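Local coordinates for protein vaginolysin (Gardnerella vaginalis, PDB 5IMY) that probably binds cholesterol in host membranes and lyses cells as a secreted toxin of the cholesterol-dependent cytolysin family, at residues Pro137-Ser140 with Ser141-Ala145. Numbering follows the deposited sequence.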
loop_
_atom_site.group_PDB
_atom_site.type_symbol
_atom_site.label_atom_id
_atom_site.label_comp_id
_atom_site.label_asym_id
_atom_site.label_seq_id
_atom_site.Cartn_x
_atom_site.Cartn_y
_atom_site.Cartn_z
ATOM N N PRO A 137 4.820 -58.102 13.984
ATOM C CA PRO A 137 4.596 -56.805 14.636
ATOM C C PRO A 137 3.117 -56.449 14.692
ATOM O O PRO A 137 2.400 -56.538 13.693
ATOM C CB PRO A 137 5.371 -55.825 13.749
ATOM C CG PRO A 137 5.353 -56.462 12.406
ATOM C CD PRO A 137 5.425 -57.945 12.651
ATOM N N THR A 138 2.668 -56.043 15.878
ATOM C CA THR A 138 1.341 -55.483 16.088
ATOM C C THR A 138 1.494 -54.293 17.029
ATOM O O THR A 138 2.593 -53.996 17.508
ATOM C CB THR A 138 0.364 -56.534 16.638
ATOM O OG1 THR A 138 -0.803 -55.884 17.155
ATOM C CG2 THR A 138 1.010 -57.367 17.739
ATOM N N LYS A 139 0.390 -53.591 17.290
ATOM C CA LYS A 139 0.466 -52.409 18.144
ATOM C C LYS A 139 1.055 -52.756 19.507
ATOM O O LYS A 139 1.987 -52.096 19.981
ATOM C CB LYS A 139 -0.917 -51.774 18.301
ATOM C CG LYS A 139 -0.954 -50.586 19.264
ATOM C CD LYS A 139 0.056 -49.507 18.885
ATOM C CE LYS A 139 -0.001 -48.329 19.845
ATOM N NZ LYS A 139 0.692 -47.125 19.301
ATOM N N SER A 140 0.524 -53.797 20.153
ATOM C CA SER A 140 0.988 -54.158 21.488
ATOM C C SER A 140 2.359 -54.818 21.452
ATOM O O SER A 140 3.153 -54.648 22.384
ATOM C CB SER A 140 -0.024 -55.086 22.158
ATOM O OG SER A 140 -0.096 -56.331 21.484
ATOM N N SER A 141 2.657 -55.573 20.392
ATOM C CA SER A 141 3.948 -56.245 20.300
ATOM C C SER A 141 5.065 -55.248 20.020
ATOM O O SER A 141 6.186 -55.408 20.513
ATOM C CB SER A 141 3.907 -57.318 19.212
ATOM O OG SER A 141 5.169 -57.943 19.066
ATOM N N VAL A 142 4.778 -54.220 19.223
ATOM C CA VAL A 142 5.778 -53.197 18.943
ATOM C C VAL A 142 5.917 -52.245 20.125
ATOM O O VAL A 142 7.031 -51.843 20.482
ATOM C CB VAL A 142 5.418 -52.455 17.643
ATOM C CG1 VAL A 142 6.291 -51.220 17.461
ATOM C CG2 VAL A 142 5.571 -53.392 16.448
ATOM N N THR A 143 4.801 -51.871 20.753
ATOM C CA THR A 143 4.869 -50.990 21.915
ATOM C C THR A 143 5.670 -51.640 23.035
ATOM O O THR A 143 6.563 -51.015 23.621
ATOM C CB THR A 143 3.460 -50.636 22.397
ATOM O OG1 THR A 143 2.777 -49.890 21.383
ATOM C CG2 THR A 143 3.512 -49.805 23.682
ATOM N N SER A 144 5.361 -52.898 23.350
ATOM C CA SER A 144 6.118 -53.610 24.376
ATOM C C SER A 144 7.592 -53.700 24.004
ATOM O O SER A 144 8.467 -53.543 24.864
ATOM C CB SER A 144 5.525 -55.003 24.590
ATOM O OG SER A 144 6.529 -55.940 24.938
ATOM N N ALA A 145 7.889 -53.945 22.725
ATOM C CA ALA A 145 9.280 -53.983 22.286
ATOM C C ALA A 145 9.962 -52.638 22.508
ATOM O O ALA A 145 11.102 -52.584 22.984
ATOM C CB ALA A 145 9.355 -54.389 20.815
#
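Pro-137 and Val-142 meet on the inward side of the first turn of helix 139-158, where Pro-137 CB lies 3.6 Å from Val-142 CG2. Ile-116 and Leu-118 of strand 116-120 extend this apolar patch, seating the helix start on the sheet. The first turn closes with Val-142 N on Thr-138 O (2.8 Å); Ser-144 N on Ser-140 O continues the pattern. Between these two, Lys-139 O is gripped twice by one residue: Thr-143 N reaches it at 2.9 Å and Thr-143 OG1 at 2.7 Å, from opposite faces of the carbonyl plane. With OG1 anti to its own carbonyl carbon (chi1 -64°), the Thr-143 hydroxyl is turned back along the helix onto that oxygen. Lys-139 CE passes 3.5 Å from Thr-143 OG1. At the helix start Thr-138 presses its methyl CG2, not its hydroxyl, to within 3.3 Å of Ser-141 CB, and its side chain makes no capping bond from the N-cap position. The loose, solvent side belongs to Ser-140 and Ser-144, both exposed. Polar bonds within the turn therefore come from main-chain N-H groups and the Thr-143 hydroxyl, while Lys-139 NZ ties it to Asp-86 by a salt bridge and to Val-89 O by a hydrogen bond.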